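Lipoprotein (Streptococcus pneumoniae, PDB 3CX3) binds zinc and probably delivers it to an ABC transporter as the extracellular, lipid-linked solute-binding protein of the pneumococcal surface. Local coordinates at residues A[122-125]-A[126-129]; A[165-168]-A[169-173]; A[270-273]-A[274-278]. All coordinates share one frame; numbering follows the deposited sequence.

Interaction 1 (A[122-125]-A[126-129]); sequences WLDP and EKAG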
ATOM      1  N   TRP A 122      -0.668  -3.928   2.492  1.00 33.51           N
ATOM      2  CA  TRP A 122       0.754  -3.904   2.213  1.00 33.55           C
ATOM      3  C   TRP A 122       1.641  -3.299   3.304  1.00 34.70           C
ATOM      4  O   TRP A 122       2.851  -3.520   3.298  1.00 35.75           O
ATOM      5  CB  TRP A 122       1.001  -3.223   0.862  1.00 33.75           C
ATOM      6  CG  TRP A 122       0.549  -1.785   0.767  1.00 30.19           C
ATOM      7  CD1 TRP A 122       1.289  -0.695   1.039  1.00 28.02           C
ATOM      8  CD2 TRP A 122      -0.739  -1.300   0.333  1.00 27.43           C
ATOM      9  NE1 TRP A 122       0.561   0.457   0.826  1.00 27.97           N
ATOM     10  CE2 TRP A 122      -0.687   0.117   0.381  1.00 26.56           C
ATOM     11  CE3 TRP A 122      -1.925  -1.922  -0.093  1.00 26.12           C
ATOM     12  CZ2 TRP A 122      -1.778   0.931   0.022  1.00 25.99           C
ATOM     13  CZ3 TRP A 122      -3.021  -1.117  -0.450  1.00 25.91           C
ATOM     14  CH2 TRP A 122      -2.934   0.298  -0.392  1.00 27.03           C
ATOM     15  N   LEU A 123       1.023  -2.578   4.243  1.00 35.35           N
ATOM     16  CA  LEU A 123       1.700  -1.817   5.309  1.00 35.04           C
ATOM     17  C   LEU A 123       1.954  -2.641   6.543  1.00 35.88           C
ATOM     18  O   LEU A 123       2.589  -2.199   7.501  1.00 35.53           O
ATOM     19  CB  LEU A 123       0.858  -0.607   5.701  1.00 34.59           C
ATOM     20  CG  LEU A 123       0.877   0.543   4.686  1.00 34.44           C
ATOM     21  CD1 LEU A 123      -0.056   1.663   5.163  1.00 33.11           C
ATOM     22  CD2 LEU A 123       2.320   1.066   4.412  1.00 30.27           C
ATOM     23  N   ASP A 124       1.437  -3.855   6.535  1.00 37.53           N
ATOM     24  CA  ASP A 124       1.679  -4.752   7.627  1.00 38.95           C
ATOM     25  C   ASP A 124       2.741  -5.670   7.104  1.00 40.62           C
ATOM     26  O   ASP A 124       2.508  -6.378   6.126  1.00 41.12           O
ATOM     27  CB  ASP A 124       0.412  -5.514   7.953  1.00 38.52           C
ATOM     28  CG  ASP A 124       0.638  -6.607   8.929  1.00 37.59           C
ATOM     29  OD1 ASP A 124       1.806  -6.964   9.170  1.00 34.73           O
ATOM     30  OD2 ASP A 124      -0.366  -7.122   9.457  1.00 39.22           O
ATOM     31  N   PRO A 125       3.921  -5.661   7.740  1.00 42.57           N
ATOM     32  CA  PRO A 125       5.072  -6.421   7.242  1.00 43.90           C
ATOM     33  C   PRO A 125       4.743  -7.885   6.877  1.00 44.70           C
ATOM     34  O   PRO A 125       5.063  -8.319   5.772  1.00 45.26           O
ATOM     35  CB  PRO A 125       6.065  -6.322   8.403  1.00 44.43           C
ATOM     36  CG  PRO A 125       5.756  -5.000   9.027  1.00 43.35           C
ATOM     37  CD  PRO A 125       4.245  -4.938   8.982  1.00 42.56           C
ATOM     38  N   GLU A 126       4.087  -8.618   7.770  1.00 44.96           N
ATOM     39  CA  GLU A 126       3.585  -9.969   7.459  1.00 45.75           C
ATOM     40  C   GLU A 126       2.781 -10.087   6.161  1.00 44.86           C
ATOM     41  O   GLU A 126       2.958 -11.046   5.396  1.00 44.02           O
ATOM     42  CB  GLU A 126       2.696 -10.485   8.591  1.00 46.64           C
ATOM     43  CG  GLU A 126       3.429 -11.124   9.746  1.00 51.28           C
ATOM     44  CD  GLU A 126       2.757 -12.399  10.196  1.00 56.63           C
ATOM     45  OE1 GLU A 126       2.470 -13.256   9.324  1.00 57.45           O
ATOM     46  OE2 GLU A 126       2.519 -12.540  11.417  1.00 58.22           O
ATOM     47  N   LYS A 127       1.889  -9.113   5.944  1.00 44.12           N
ATOM     48  CA  LYS A 127       0.936  -9.141   4.848  1.00 43.27           C
ATOM     49  C   LYS A 127       1.559  -8.680   3.552  1.00 43.77           C
ATOM     50  O   LYS A 127       1.132  -9.101   2.469  1.00 44.31           O
ATOM     51  CB  LYS A 127      -0.318  -8.338   5.178  1.00 43.02           C
ATOM     52  CG  LYS A 127      -1.138  -8.981   6.313  1.00 42.79           C
ATOM     53  CD  LYS A 127      -2.399  -8.204   6.604  1.00 40.93           C
ATOM     54  CE  LYS A 127      -3.162  -8.769   7.778  1.00 39.64           C
ATOM     55  NZ  LYS A 127      -3.834 -10.051   7.428  1.00 39.27           N
ATOM     56  N   ALA A 128       2.565  -7.820   3.628  1.00 43.55           N
ATOM     57  CA  ALA A 128       3.328  -7.568   2.439  1.00 44.18           C
ATOM     58  C   ALA A 128       3.915  -8.938   2.072  1.00 45.05           C
ATOM     59  O   ALA A 128       3.764  -9.403   0.946  1.00 45.41           O
ATOM     60  CB  ALA A 128       4.405  -6.538   2.694  1.00 43.68           C
ATOM     61  N   GLY A 129       4.527  -9.605   3.048  1.00 45.71           N
ATOM     62  CA  GLY A 129       5.082 -10.945   2.857  1.00 46.63           C
ATOM     63  C   GLY A 129       4.185 -11.916   2.123  1.00 46.72           C
ATOM     64  O   GLY A 129       4.571 -12.447   1.076  1.00 46.68           O
TER
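Glu-126 starts the second segment beside Asp-124, the N-cap residue of helix 125-142, a position where aspartate is favoured. The two side chains point the same way. The carboxylate of Asp-124 is laid beside the start of the helix by its first torsion (chi1 171°), OD1 3.1 Å from the backbone N of Glu-126. Arg-193 forms salt bridges to OD2 of Asp-124 and to OE2 of Glu-126. Lys-127 comes next, and it meets Asp-124 with its methylene chain: CE passes 3.7 Å from OD2, whereas NZ stays 5.0 Å from that oxygen. Its backbone N makes a weak bond to Asp-124 O, which also takes a straighter one from Ala-128 N (2.9 Å). The methyl of Ala-128 is small enough to sit 3.4 Å from Trp-122 O, an oxygen hydrogen-bonded to Tyr-268 OH. Gly-129 N completes the turn on Pro-125 O at 3.1 Å; Pro-125, having no N-H to offer, suits the first position of the helix. The arrangement is a helix N-cap placed next to the zinc site, where the Trp-122 ring packs against His-120 and Glu-259, two of the metal's ligands.

Interaction 2 (A[165-168]-A[169-173]); sequences TKKF and QPKFE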
ATOM      1  N   THR A 165       9.102  -6.979  11.554  1.00 55.52           N
ATOM      2  CA  THR A 165       8.114  -7.206  12.636  1.00 55.26           C
ATOM      3  C   THR A 165       8.776  -7.468  13.990  1.00 55.52           C
ATOM      4  O   THR A 165       8.267  -7.029  15.019  1.00 55.45           O
ATOM      5  CB  THR A 165       7.146  -8.400  12.329  1.00 55.04           C
ATOM      6  OG1 THR A 165       6.454  -8.174  11.099  1.00 55.28           O
ATOM      7  CG2 THR A 165       6.101  -8.569  13.428  1.00 55.17           C
ATOM      8  N   LYS A 166       9.893  -8.194  13.974  1.00 56.43           N
ATOM      9  CA  LYS A 166      10.667  -8.522  15.184  1.00 57.75           C
ATOM     10  C   LYS A 166      11.437  -7.342  15.768  1.00 58.43           C
ATOM     11  O   LYS A 166      11.394  -7.096  16.981  1.00 58.35           O
ATOM     12  CB  LYS A 166      11.654  -9.658  14.915  1.00 57.34           C
ATOM     13  CG  LYS A 166      11.234 -10.969  15.498  1.00 58.20           C
ATOM     14  CD  LYS A 166      10.688 -11.886  14.445  1.00 59.92           C
ATOM     15  CE  LYS A 166      11.101 -13.316  14.735  1.00 61.36           C
ATOM     16  NZ  LYS A 166      12.574 -13.422  15.000  1.00 60.78           N
ATOM     17  N   LYS A 167      12.159  -6.630  14.908  1.00 59.11           N
ATOM     18  CA  LYS A 167      12.874  -5.435  15.319  1.00 59.72           C
ATOM     19  C   LYS A 167      11.893  -4.482  15.989  1.00 59.83           C
ATOM     20  O   LYS A 167      12.169  -3.973  17.074  1.00 60.13           O
ATOM     21  CB  LYS A 167      13.558  -4.785  14.111  1.00 59.84           C
ATOM     22  CG  LYS A 167      14.467  -3.590  14.399  1.00 60.62           C
ATOM     23  CD  LYS A 167      15.223  -3.213  13.126  1.00 61.96           C
ATOM     24  CE  LYS A 167      15.664  -1.770  13.134  1.00 63.91           C
ATOM     25  NZ  LYS A 167      16.990  -1.636  13.782  1.00 64.36           N
ATOM     26  N   PHE A 168      10.727  -4.311  15.373  1.00 60.02           N
ATOM     27  CA  PHE A 168       9.747  -3.321  15.811  1.00 60.36           C
ATOM     28  C   PHE A 168       8.726  -3.695  16.893  1.00 61.24           C
ATOM     29  O   PHE A 168       8.178  -2.808  17.548  1.00 60.95           O
ATOM     30  CB  PHE A 168       9.032  -2.731  14.597  1.00 60.14           C
ATOM     31  CG  PHE A 168       9.791  -1.628  13.964  1.00 59.05           C
ATOM     32  CD1 PHE A 168       9.615  -0.321  14.389  1.00 58.11           C
ATOM     33  CD2 PHE A 168      10.737  -1.895  12.988  1.00 58.88           C
ATOM     34  CE1 PHE A 168      10.349   0.706  13.822  1.00 57.42           C
ATOM     35  CE2 PHE A 168      11.468  -0.863  12.411  1.00 57.91           C
ATOM     36  CZ  PHE A 168      11.267   0.430  12.830  1.00 57.02           C
ATOM     37  N   GLN A 169       8.460  -4.982  17.093  1.00 62.84           N
ATOM     38  CA  GLN A 169       7.464  -5.360  18.091  1.00 64.40           C
ATOM     39  C   GLN A 169       7.778  -4.757  19.467  1.00 65.39           C
ATOM     40  O   GLN A 169       6.881  -4.190  20.093  1.00 65.59           O
ATOM     41  CB  GLN A 169       7.240  -6.880  18.141  1.00 64.30           C
ATOM     42  CG  GLN A 169       6.012  -7.322  18.942  1.00 65.89           C
ATOM     43  CD  GLN A 169       4.703  -6.643  18.503  1.00 67.61           C
ATOM     44  OE1 GLN A 169       4.453  -5.475  18.813  1.00 68.25           O
ATOM     45  NE2 GLN A 169       3.853  -7.394  17.811  1.00 67.39           N
ATOM     46  N   PRO A 170       9.046  -4.866  19.938  1.00 66.48           N
ATOM     47  CA  PRO A 170       9.422  -4.206  21.194  1.00 66.97           C
ATOM     48  C   PRO A 170       9.252  -2.691  21.188  1.00 66.99           C
ATOM     49  O   PRO A 170       8.689  -2.155  22.139  1.00 67.22           O
ATOM     50  CB  PRO A 170      10.895  -4.593  21.368  1.00 66.82           C
ATOM     51  CG  PRO A 170      11.002  -5.882  20.642  1.00 66.76           C
ATOM     52  CD  PRO A 170      10.180  -5.641  19.410  1.00 66.53           C
ATOM     53  N   LYS A 171       9.726  -2.016  20.140  1.00 66.63           N
ATOM     54  CA  LYS A 171       9.556  -0.564  20.000  1.00 66.24           C
ATOM     55  C   LYS A 171       8.138  -0.156  20.393  1.00 66.06           C
ATOM     56  O   LYS A 171       7.936   0.656  21.298  1.00 65.60           O
ATOM     57  CB  LYS A 171       9.821  -0.123  18.557  1.00 66.38           C
ATOM     58  CG  LYS A 171      11.093  -0.670  17.947  1.00 66.58           C
ATOM     59  CD  LYS A 171      12.073   0.424  17.579  1.00 66.82           C
ATOM     60  CE  LYS A 171      13.337  -0.197  16.994  1.00 67.01           C
ATOM     61  NZ  LYS A 171      14.189   0.809  16.312  1.00 66.24           N
ATOM     62  N   PHE A 172       7.161  -0.755  19.718  1.00 66.39           N
ATOM     63  CA  PHE A 172       5.751  -0.446  19.945  1.00 66.79           C
ATOM     64  C   PHE A 172       5.211  -1.032  21.249  1.00 67.73           C
ATOM     65  O   PHE A 172       4.175  -0.603  21.734  1.00 67.93           O
ATOM     66  CB  PHE A 172       4.899  -0.894  18.752  1.00 66.30           C
ATOM     67  CG  PHE A 172       5.308  -0.278  17.431  1.00 65.21           C
ATOM     68  CD1 PHE A 172       5.015   1.055  17.140  1.00 64.66           C
ATOM     69  CD2 PHE A 172       5.955  -1.035  16.468  1.00 63.63           C
ATOM     70  CE1 PHE A 172       5.373   1.613  15.916  1.00 62.31           C
ATOM     71  CE2 PHE A 172       6.322  -0.477  15.252  1.00 62.49           C
ATOM     72  CZ  PHE A 172       6.031   0.842  14.980  1.00 61.96           C
ATOM     73  N   GLU A 173       5.913  -2.005  21.817  1.00 69.41           N
ATOM     74  CA  GLU A 173       5.540  -2.559  23.107  1.00 71.38           C
ATOM     75  C   GLU A 173       5.703  -1.510  24.197  1.00 72.16           C
ATOM     76  O   GLU A 173       4.764  -1.228  24.940  1.00 72.33           O
ATOM     77  CB  GLU A 173       6.420  -3.756  23.443  1.00 71.67           C
ATOM     78  CG  GLU A 173       5.796  -4.716  24.423  1.00 73.92           C
ATOM     79  CD  GLU A 173       4.736  -5.552  23.763  1.00 76.60           C
ATOM     80  OE1 GLU A 173       3.554  -5.415  24.148  1.00 77.79           O
ATOM     81  OE2 GLU A 173       5.083  -6.321  22.839  1.00 76.76           O
TER
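Phe-168 meets Lys-171 over one face of its ring and Phe-172 obliquely, near CB and CD1; the partners lie three and four residues further along the same helix, 147-173, the long helix that spans the two lobes in this family of metal-binding proteins. The aliphatic chain of Lys-171 runs past the ring, CD 4.1 Å from Phe-168 CE1, and NZ ends 4.9 Å from the ring centroid, 24° off the normal, a cation-pi contact. A bend at chi2 turns the chain over the ring. Lysine suits this border position because its methylenes cover the aromatic while its ammonium remains at the surface, although Lys-167 NZ, a like charge, is only 4.5 Å from Lys-171 NZ. Phe-172 approaches Phe-168 differently. The two planes are inclined by 31° with centroids 5.7 Å apart, and CE2 of Phe-172 comes 3.4 Å from CD1 of Phe-168. Both phenylalanines are buried, Phe-168 against Met-276 and Phe-172 against Ala-280 of helix 268-281, with Phe-194 packing on both.

The helix is kinked here. Pro-170 has no N-H for the carbonyl of Lys-166, and its CD packs 3.1 Å from Lys-166 O, where a helical N-H would otherwise bond. Helical bonding resumes beyond the proline, where Phe-172 N donates an almost straight bond (172°) to Phe-168 O at 3.2 Å.

Interaction 3 (A[270-273]-A[274-278]); sequences ENLE and ENMSI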
ATOM      1  N   GLU A 270      12.591  -1.430   2.932  1.00 54.84           N
ATOM      2  CA  GLU A 270      13.375  -0.292   3.386  1.00 54.96           C
ATOM      3  C   GLU A 270      12.525   0.975   3.566  1.00 53.90           C
ATOM      4  O   GLU A 270      12.731   1.709   4.537  1.00 54.13           O
ATOM      5  CB  GLU A 270      14.559  -0.056   2.447  1.00 55.83           C
ATOM      6  CG  GLU A 270      15.630  -1.130   2.596  1.00 59.72           C
ATOM      7  CD  GLU A 270      16.820  -0.966   1.677  1.00 65.08           C
ATOM      8  OE1 GLU A 270      17.783  -1.739   1.863  1.00 67.35           O
ATOM      9  OE2 GLU A 270      16.810  -0.091   0.776  1.00 66.51           O
ATOM     10  N   ASN A 271      11.574   1.220   2.651  1.00 51.94           N
ATOM     11  CA  ASN A 271      10.612   2.336   2.780  1.00 50.38           C
ATOM     12  C   ASN A 271       9.523   2.108   3.842  1.00 49.71           C
ATOM     13  O   ASN A 271       9.123   3.050   4.560  1.00 49.23           O
ATOM     14  CB  ASN A 271       9.920   2.643   1.445  1.00 50.43           C
ATOM     15  CG  ASN A 271      10.791   3.424   0.481  1.00 49.46           C
ATOM     16  OD1 ASN A 271      11.160   4.578   0.726  1.00 48.86           O
ATOM     17  ND2 ASN A 271      11.079   2.811  -0.656  1.00 48.81           N
ATOM     18  N   LEU A 272       9.015   0.872   3.907  1.00 48.85           N
ATOM     19  CA  LEU A 272       8.097   0.483   4.974  1.00 48.50           C
ATOM     20  C   LEU A 272       8.770   0.743   6.318  1.00 49.77           C
ATOM     21  O   LEU A 272       8.236   1.478   7.156  1.00 49.62           O
ATOM     22  CB  LEU A 272       7.664  -0.984   4.826  1.00 47.83           C
ATOM     23  CG  LEU A 272       6.629  -1.614   5.771  1.00 45.84           C
ATOM     24  CD1 LEU A 272       5.356  -0.791   5.958  1.00 43.40           C
ATOM     25  CD2 LEU A 272       6.274  -2.978   5.265  1.00 45.98           C
ATOM     26  N   GLU A 273       9.965   0.176   6.489  1.00 51.67           N
ATOM     27  CA  GLU A 273      10.735   0.358   7.701  1.00 54.25           C
ATOM     28  C   GLU A 273      10.970   1.822   8.026  1.00 55.21           C
ATOM     29  O   GLU A 273      10.878   2.215   9.203  1.00 56.18           O
ATOM     30  CB  GLU A 273      12.075  -0.380   7.618  1.00 54.58           C
ATOM     31  CG  GLU A 273      13.082   0.037   8.684  1.00 57.60           C
ATOM     32  CD  GLU A 273      14.049  -1.075   9.082  1.00 61.79           C
ATOM     33  OE1 GLU A 273      14.580  -1.028  10.221  1.00 63.54           O
ATOM     34  OE2 GLU A 273      14.280  -1.994   8.273  1.00 62.61           O
ATOM     35  N   GLU A 274      11.291   2.633   7.016  1.00 55.75           N
ATOM     36  CA  GLU A 274      11.586   4.050   7.270  1.00 56.15           C
ATOM     37  C   GLU A 274      10.391   4.781   7.901  1.00 55.64           C
ATOM     38  O   GLU A 274      10.544   5.547   8.844  1.00 55.49           O
ATOM     39  CB  GLU A 274      12.049   4.769   6.011  1.00 56.25           C
ATOM     40  CG  GLU A 274      12.045   6.278   6.191  1.00 59.71           C
ATOM     41  CD  GLU A 274      12.683   7.022   5.051  1.00 64.04           C
ATOM     42  OE1 GLU A 274      13.588   7.844   5.333  1.00 65.81           O
ATOM     43  OE2 GLU A 274      12.286   6.787   3.883  1.00 64.79           O
ATOM     44  N   ASN A 275       9.197   4.538   7.379  1.00 55.58           N
ATOM     45  CA  ASN A 275       8.007   5.113   7.982  1.00 55.41           C
ATOM     46  C   ASN A 275       7.663   4.420   9.289  1.00 55.54           C
ATOM     47  O   ASN A 275       7.020   5.006  10.149  1.00 56.02           O
ATOM     48  CB  ASN A 275       6.838   5.097   7.004  1.00 55.23           C
ATOM     49  CG  ASN A 275       7.123   5.912   5.760  1.00 55.11           C
ATOM     50  OD1 ASN A 275       7.167   7.148   5.805  1.00 54.17           O
ATOM     51  ND2 ASN A 275       7.341   5.222   4.642  1.00 54.24           N
HETATM   52  N   MSE A 276       8.121   3.188   9.462  1.00 55.88           N
HETATM   53  CA  MSE A 276       7.964   2.532  10.751  1.00 56.44           C
HETATM   54  C   MSE A 276       8.835   3.164  11.825  1.00 57.20           C
HETATM   55  O   MSE A 276       8.414   3.230  12.983  1.00 57.26           O
HETATM   56  CB  MSE A 276       8.180   1.038  10.638  1.00 56.45           C
HETATM   57  CG  MSE A 276       7.029   0.375   9.938  1.00 57.87           C
HETATM   58 SE   MSE A 276       7.314  -1.504   9.672  1.00 64.80          SE
HETATM   59  CE  MSE A 276       7.121  -2.139  11.506  1.00 60.07           C
ATOM     60  N   SER A 277      10.023   3.643  11.433  1.00 58.31           N
ATOM     61  CA  SER A 277      10.880   4.489  12.286  1.00 59.67           C
ATOM     62  C   SER A 277      10.116   5.680  12.835  1.00 60.00           C
ATOM     63  O   SER A 277       9.897   5.815  14.044  1.00 60.19           O
ATOM     64  CB  SER A 277      12.052   5.064  11.482  1.00 59.70           C
ATOM     65  OG  SER A 277      13.117   4.158  11.361  1.00 60.92           O
ATOM     66  N   ILE A 278       9.737   6.552  11.908  1.00 60.23           N
ATOM     67  CA  ILE A 278       9.031   7.785  12.192  1.00 60.26           C
ATOM     68  C   ILE A 278       7.933   7.547  13.230  1.00 59.98           C
ATOM     69  O   ILE A 278       7.975   8.136  14.312  1.00 59.87           O
ATOM     70  CB  ILE A 278       8.516   8.412  10.867  1.00 60.58           C
ATOM     71  CG1 ILE A 278       9.714   8.784   9.979  1.00 60.79           C
ATOM     72  CG2 ILE A 278       7.615   9.634  11.119  1.00 60.98           C
ATOM     73  CD1 ILE A 278       9.394   8.903   8.490  1.00 61.28           C
TER
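Helix 268-281, the last helix of the chain, carries this contact through about two and a half turns, and here Asn-275 meets Asn-271 O twice. That carbonyl oxygen receives two donors from one residue: the backbone N of Asn-275 in the regular helical bond, and its side-chain ND2 at 2.8 Å in a bent, weak one (120°). CG of Asn-275 stands beside its own backbone N (chi1 -61°), which swings the amide back along the helix toward the preceding turn. Asparagine suits the place because its amide can donate and accept at once: while ND2 reaches Asn-271 O, OD1 accepts from the backbone N of Asn-256.

The helix is amphipathic, with Leu-272 and Met-276 on its buried face and Glu-270, Glu-273 and Glu-274 on the side more open to solvent. Leu-272 and Met-276, present as selenomethionine, cross at an angle, CG to SE 4.0 Å. The chain of Met-276 also passes over the preceding turn, its CG 3.2 Å from Leu-272 O, before SE and CE lead away toward Leu-164 and Phe-168 of helix 147-173. The long unbranched chain of methionine, here with selenium for sulfur, suits an interface between helices. Glu-274, partly exposed, runs in extended form alongside the buried Asn-271, its carboxylate plane 37° from the amide plane; OE2 comes 4.0 Å from Asn-271 OD1, two acceptors that make no bond, and OD1 is hydrogen-bonded to Asn-264 ND2. Ser-277 N closes the next turn on Glu-273 O at 2.8 Å.

Interactions 1, 2 and 3 follow one another along the chain, with centres 12 to 14 Å apart, and each lies on, or at the start of, a different helix: 125-142, 147-173 and 268-281. They form one packed cluster. Leu-272 lies against Leu-123 O and Pro-125, and Met-276 SE is 3.9 Å from Pro-125 CG, while Phe-168 CE1 reaches Met-276 O at 3.3 Å. Between interactions 1 and 2, Pro-125 CB meets Thr-165 OG1. Met-276 is thus shared by all three. Only interaction 1 adjoins the zinc site; the C-terminal helix packs against both the N-cap of helix 125-142 and the long helix, consistent with the fairly rigid two-lobed architecture of this family.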